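Local coordinates for regulatory protein BlaR1 (Bacillus licheniformis, PDB 1NRF) that senses beta-lactam antibiotics through its extracellular penicillin-binding domain, whose acylation probably triggers a conformational change that carries the signal to the cytoplasm, at residues 84-89 against 116-121; 69-74 against 181-186. All coordinates share one frame; numbering follows the deposited sequence.

Contact 1 of 2, residues 84-89 against 116-121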
loop_
_atom_site.group_PDB
_atom_site.type_symbol
_atom_site.label_atom_id
_atom_site.label_comp_id
_atom_site.label_asym_id
_atom_site.label_seq_id
_atom_site.Cartn_x
_atom_site.Cartn_y
_atom_site.Cartn_z
ATOM N N SER A 84 -3.982 13.089 16.377
ATOM C CA SER A 84 -3.202 12.966 15.153
ATOM C C SER A 84 -3.553 14.138 14.251
ATOM O O SER A 84 -3.142 14.185 13.094
ATOM C CB SER A 84 -3.518 11.648 14.438
ATOM O OG SER A 84 -4.859 11.619 13.979
ATOM N N HIS A 85 -4.321 15.079 14.798
ATOM C CA HIS A 85 -4.739 16.262 14.055
ATOM C C HIS A 85 -3.535 17.094 13.636
ATOM O O HIS A 85 -2.549 17.185 14.362
ATOM C CB HIS A 85 -5.700 17.115 14.893
ATOM C CG HIS A 85 -6.248 18.297 14.155
ATOM N ND1 HIS A 85 -5.556 19.482 14.027
ATOM C CD2 HIS A 85 -7.392 18.451 13.448
ATOM C CE1 HIS A 85 -6.248 20.315 13.271
ATOM N NE2 HIS A 85 -7.366 19.714 12.906
ATOM N N MET A 86 -3.627 17.705 12.462
ATOM C CA MET A 86 -2.532 18.504 11.934
ATOM C C MET A 86 -3.098 19.622 11.055
ATOM O O MET A 86 -3.526 19.381 9.925
ATOM C CB MET A 86 -1.605 17.588 11.119
ATOM C CG MET A 86 -0.260 18.170 10.733
ATOM S SD MET A 86 0.759 17.016 9.762
ATOM C CE MET A 86 1.188 15.802 10.995
ATOM N N THR A 87 -3.116 20.845 11.580
ATOM C CA THR A 87 -3.629 21.985 10.821
ATOM C C THR A 87 -2.795 22.196 9.564
ATOM O O THR A 87 -1.582 21.978 9.564
ATOM C CB THR A 87 -3.608 23.294 11.660
ATOM O OG1 THR A 87 -4.475 23.150 12.795
ATOM C CG2 THR A 87 -4.072 24.483 10.820
ATOM N N TRP A 88 -3.444 22.626 8.490
ATOM C CA TRP A 88 -2.725 22.837 7.250
ATOM C C TRP A 88 -2.309 24.292 7.018
ATOM O O TRP A 88 -3.063 25.232 7.276
ATOM C CB TRP A 88 -3.548 22.314 6.067
ATOM C CG TRP A 88 -4.690 23.172 5.687
ATOM C CD1 TRP A 88 -5.753 23.514 6.465
ATOM C CD2 TRP A 88 -4.891 23.810 4.421
ATOM N NE1 TRP A 88 -6.610 24.332 5.762
ATOM C CE2 TRP A 88 -6.105 24.529 4.504
ATOM C CE3 TRP A 88 -4.164 23.844 3.224
ATOM C CZ2 TRP A 88 -6.608 25.276 3.437
ATOM C CZ3 TRP A 88 -4.663 24.585 2.164
ATOM C CH2 TRP A 88 -5.877 25.292 2.279
ATOM N N ASP A 89 -1.080 24.441 6.530
ATOM C CA ASP A 89 -0.474 25.729 6.236
ATOM C C ASP A 89 -1.499 26.704 5.683
ATOM O O ASP A 89 -1.938 27.631 6.359
ATOM C CB ASP A 89 0.639 25.546 5.202
ATOM C CG ASP A 89 1.315 24.189 5.304
ATOM O OD1 ASP A 89 0.649 23.156 5.050
ATOM O OD2 ASP A 89 2.517 24.162 5.641
ATOM N N PHE A 116 1.824 13.102 5.793
ATOM C CA PHE A 116 2.842 12.103 6.090
ATOM C C PHE A 116 4.239 12.658 5.860
ATOM O O PHE A 116 5.189 12.271 6.542
ATOM C CB PHE A 116 2.602 10.834 5.257
ATOM C CG PHE A 116 1.277 10.177 5.545
ATOM C CD1 PHE A 116 0.110 10.616 4.912
ATOM C CD2 PHE A 116 1.174 9.191 6.528
ATOM C CE1 PHE A 116 -1.138 10.087 5.263
ATOM C CE2 PHE A 116 -0.067 8.657 6.885
ATOM C CZ PHE A 116 -1.225 9.108 6.253
ATOM N N GLN A 117 4.357 13.582 4.912
ATOM C CA GLN A 117 5.639 14.212 4.615
ATOM C C GLN A 117 6.137 14.990 5.833
ATOM O O GLN A 117 7.282 14.833 6.261
ATOM C CB GLN A 117 5.490 15.158 3.425
ATOM C CG GLN A 117 6.219 14.707 2.173
ATOM C CD GLN A 117 5.838 15.529 0.956
ATOM O OE1 GLN A 117 6.542 15.527 -0.054
ATOM N NE2 GLN A 117 4.711 16.225 1.041
ATOM N N LYS A 118 5.275 15.831 6.390
ATOM C CA LYS A 118 5.662 16.612 7.550
ATOM C C LYS A 118 5.812 15.672 8.735
ATOM O O LYS A 118 6.362 16.041 9.775
ATOM C CB LYS A 118 4.619 17.702 7.834
ATOM C CG LYS A 118 4.426 18.686 6.658
ATOM C CD LYS A 118 3.957 20.093 7.095
ATOM C CE LYS A 118 2.551 20.112 7.694
ATOM N NZ LYS A 118 2.084 21.500 8.032
ATOM N N LEU A 119 5.333 14.446 8.558
ATOM C CA LEU A 119 5.410 13.420 9.593
ATOM C C LEU A 119 6.778 12.752 9.480
ATOM O O LEU A 119 7.416 12.444 10.486
ATOM C CB LEU A 119 4.296 12.392 9.376
ATOM C CG LEU A 119 3.500 11.834 10.561
ATOM C CD1 LEU A 119 3.027 12.959 11.464
ATOM C CD2 LEU A 119 2.313 11.041 10.029
ATOM N N ASP A 120 7.225 12.548 8.242
ATOM C CA ASP A 120 8.519 11.925 7.959
ATOM C C ASP A 120 9.677 12.866 8.289
ATOM O O ASP A 120 10.762 12.420 8.666
ATOM C CB ASP A 120 8.603 11.511 6.477
ATOM C CG ASP A 120 7.888 10.187 6.182
ATOM O OD1 ASP A 120 7.185 9.662 7.074
ATOM O OD2 ASP A 120 8.028 9.670 5.048
ATOM N N ARG A 121 9.441 14.165 8.136
ATOM C CA ARG A 121 10.458 15.176 8.417
ATOM C C ARG A 121 10.713 15.331 9.912
ATOM O O ARG A 121 11.817 15.690 10.327
ATOM C CB ARG A 121 10.038 16.525 7.822
ATOM C CG ARG A 121 10.067 16.569 6.294
ATOM C CD ARG A 121 9.040 17.547 5.741
ATOM N NE ARG A 121 9.135 17.703 4.288
ATOM C CZ ARG A 121 8.213 18.306 3.543
ATOM N NH1 ARG A 121 7.122 18.802 4.112
ATOM N NH2 ARG A 121 8.393 18.439 2.235
#

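Contact 2 of 2, residues 69-74 against 181-186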
loop_
_atom_site.group_PDB
_atom_site.type_symbol
_atom_site.label_atom_id
_atom_site.label_comp_id
_atom_site.label_asym_id
_atom_site.label_seq_id
_atom_site.Cartn_x
_atom_site.Cartn_y
_atom_site.Cartn_z
ATOM N N SER A 69 4.626 4.433 6.906
ATOM C CA SER A 69 5.024 5.763 7.337
ATOM C C SER A 69 4.238 6.056 8.615
ATOM O O SER A 69 4.785 6.547 9.604
ATOM C CB SER A 69 4.667 6.800 6.267
ATOM O OG SER A 69 4.873 8.120 6.751
ATOM N N ALA A 70 2.948 5.734 8.577
ATOM C CA ALA A 70 2.050 5.948 9.706
ATOM C C ALA A 70 2.449 5.117 10.927
ATOM O O ALA A 70 2.345 5.572 12.062
ATOM C CB ALA A 70 0.620 5.617 9.290
ATOM N N LEU A 71 2.912 3.897 10.681
ATOM C CA LEU A 71 3.314 2.994 11.751
ATOM C C LEU A 71 4.553 3.504 12.493
ATOM O O LEU A 71 4.640 3.402 13.715
ATOM C CB LEU A 71 3.583 1.602 11.177
ATOM C CG LEU A 71 3.929 0.484 12.163
ATOM C CD1 LEU A 71 2.823 0.293 13.197
ATOM C CD2 LEU A 71 4.141 -0.785 11.362
ATOM N N LEU A 72 5.510 4.049 11.749
ATOM C CA LEU A 72 6.716 4.572 12.362
ATOM C C LEU A 72 6.336 5.795 13.190
ATOM O O LEU A 72 6.806 5.951 14.313
ATOM C CB LEU A 72 7.746 4.961 11.297
ATOM C CG LEU A 72 8.994 5.684 11.823
ATOM C CD1 LEU A 72 9.788 4.753 12.729
ATOM C CD2 LEU A 72 9.853 6.160 10.666
ATOM N N ALA A 73 5.476 6.649 12.633
ATOM C CA ALA A 73 5.042 7.861 13.320
ATOM C C ALA A 73 4.406 7.557 14.677
ATOM O O ALA A 73 4.664 8.250 15.667
ATOM C CB ALA A 73 4.065 8.632 12.446
ATOM N N LEU A 74 3.570 6.527 14.720
ATOM C CA LEU A 74 2.915 6.129 15.959
ATOM C C LEU A 74 3.939 5.566 16.949
ATOM O O LEU A 74 3.972 5.947 18.121
ATOM C CB LEU A 74 1.841 5.075 15.667
ATOM C CG LEU A 74 0.622 5.563 14.883
ATOM C CD1 LEU A 74 -0.244 4.375 14.469
ATOM C CD2 LEU A 74 -0.170 6.558 15.748
ATOM N N GLU A 181 -3.111 -1.955 15.298
ATOM C CA GLU A 181 -4.564 -1.826 15.239
ATOM C C GLU A 181 -4.972 -0.468 14.686
ATOM O O GLU A 181 -5.957 -0.364 13.951
ATOM C CB GLU A 181 -5.169 -2.011 16.635
ATOM C CG GLU A 181 -5.535 -3.441 16.974
ATOM C CD GLU A 181 -5.765 -3.646 18.471
ATOM O OE1 GLU A 181 -6.423 -2.787 19.107
ATOM O OE2 GLU A 181 -5.294 -4.675 19.006
ATOM N N THR A 182 -4.210 0.565 15.046
ATOM C CA THR A 182 -4.481 1.921 14.585
ATOM C C THR A 182 -4.270 2.046 13.079
ATOM O O THR A 182 -5.092 2.632 12.379
ATOM C CB THR A 182 -3.575 2.950 15.294
ATOM O OG1 THR A 182 -3.668 2.780 16.715
ATOM C CG2 THR A 182 -4.011 4.361 14.935
ATOM N N VAL A 183 -3.164 1.499 12.580
ATOM C CA VAL A 183 -2.884 1.552 11.146
ATOM C C VAL A 183 -3.885 0.682 10.399
ATOM O O VAL A 183 -4.246 0.975 9.253
ATOM C CB VAL A 183 -1.450 1.064 10.820
ATOM C CG1 VAL A 183 -1.276 0.928 9.320
ATOM C CG2 VAL A 183 -0.429 2.052 11.378
ATOM N N LYS A 184 -4.328 -0.386 11.061
ATOM C CA LYS A 184 -5.292 -1.303 10.467
ATOM C C LYS A 184 -6.610 -0.589 10.209
ATOM O O LYS A 184 -7.191 -0.739 9.141
ATOM C CB LYS A 184 -5.511 -2.523 11.371
ATOM C CG LYS A 184 -4.582 -3.675 11.041
ATOM C CD LYS A 184 -4.758 -4.883 11.963
ATOM C CE LYS A 184 -3.938 -6.068 11.442
ATOM N NZ LYS A 184 -4.002 -7.299 12.290
ATOM N N ASP A 185 -7.065 0.205 11.179
ATOM C CA ASP A 185 -8.312 0.949 11.027
ATOM C C ASP A 185 -8.199 2.040 9.972
ATOM O O ASP A 185 -9.161 2.317 9.262
ATOM C CB ASP A 185 -8.730 1.600 12.346
ATOM C CG ASP A 185 -8.958 0.597 13.448
ATOM O OD1 ASP A 185 -9.612 -0.434 13.185
ATOM O OD2 ASP A 185 -8.494 0.845 14.583
ATOM N N SER A 186 -7.032 2.666 9.878
ATOM C CA SER A 186 -6.825 3.735 8.907
ATOM C C SER A 186 -7.039 3.283 7.462
ATOM O O SER A 186 -7.397 4.090 6.605
ATOM C CB SER A 186 -5.413 4.308 9.051
ATOM O OG SER A 186 -4.432 3.311 8.803
#

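Contact 1 of 2, residues 84-89 against 116-121
The carboxylate of Asp89 and the ammonium of Lys118 face each other from opposite directions, with the nitrogen well above the carboxylate plane, on the oxygen side, instead of level with it. Lys118 NZ is 3.6 Å from Asp89 OD2 and 3.7 Å from Asp89 OD1, so this is a long salt bridge that hardly favours either oxygen. Within the loop itself, the His85 ring has Thr87 OG1 at its edge, in plane.

Next to the charged pair, toward Leu119, the contact turns apolar. Met86 runs straight out from the loop as far as its sulfur, then bends (chi3 -71°), which delivers the terminal methyl to the helix. Met86 CE meets Leu119 CD1 at 3.4 Å, a tight methyl-to-methyl approach, while Met86 SD passes 4.1 Å from Lys118 CE. Lys118 thus offers its CE, loosely, to the sulfur and its NZ to the aspartate; a bend at its own chi3 (-66°) turns CE and NZ toward the loop. Thr87 O also comes within 4.0 Å of Lys118 NZ, without a hydrogen bond between them.

Met86 packs further on Trp114 and Tyr115 of the same helix and makes backbone hydrogen bonds with Gln102, while Leu119 leans inward on Ala73 of helix 66-76. The outer part of the contact, with Asp89, is exposed to solvent, whereas Leu119 is buried. This is surface packing away from the probable acylation site: a long loop between helices 66-76 and 104-110 lies across helix 113-123 in the helical part of the transpeptidase-like fold shared by penicillin-binding proteins and serine beta-lactamases.

Contact 2 of 2, residues 69-74 against 181-186
Leu71 and Val183 cross at about a right angle, and the methyl Val183 CG2 points into the interface and meets helix 66-76. It reaches Leu71 CA at 3.9 Å and Leu71 CB at 4.0 Å, pressing against the backbone of that helix as well as its side chains. The valine torsion (chi1 171°) puts CG2 beside its own backbone N, and from there the methyl also faces Ala70 CB, a looser contact at 4.3 Å.

Leu74 reaches over from one turn further along. Its CD1 settles between neighbouring residues of the other helix, 3.9 Å from Val183 CG2 and 3.7 Å from Thr182 CB, meeting the threonine at a slant. Thr182 holds its OG1 beside the backbone N (chi1 -52°), where the hydroxyl bonds to Ser178 O within its own helix; the methyl CG2, 3.8 Å from Leu74 CD1, is left to the leucine. The polar group is thereby satisfied locally, and the interface itself is wholly apolar, without a hydrogen bond across it.

Ala70 and Thr182 both also touch Leu104 of helix 104-110, which closes over this side, and Leu71 leans on Phe175 and Tyr131. The short helical segments run at 145° to each other, roughly antiparallel, with axes 9.7 Å apart. This apolar helix-to-helix packing belongs to the buried core of the helical region, on the helix that begins just after Ser63, the probable acylated serine, about 11 Å from Ala70 between side chains, in what looks like the SxxK motif of penicillin-binding proteins.

Overall arrangement
From the N terminus, the chain first builds strands of the sheet, then enters helix 66-76, which supplies residues 69-74. The loop with 84-89 follows, and helix 113-123 closes contact 1 after 26 intervening residues that include helix 104-110. Only much later, after further helices and loops but no strand, does helix 177-187 return to close contact 2, so contact 1 is nested within the larger loop. The two are joined directly, their centres about 14 Å apart: Asp120 OD1 probably hydrogen-bonds Ser69 OG at 2.8 Å, and Phe116 packs on Ala70. Helix 66-76 therefore lies between helices 113-123 and 177-187, while helix 113-123 carries the surface loop.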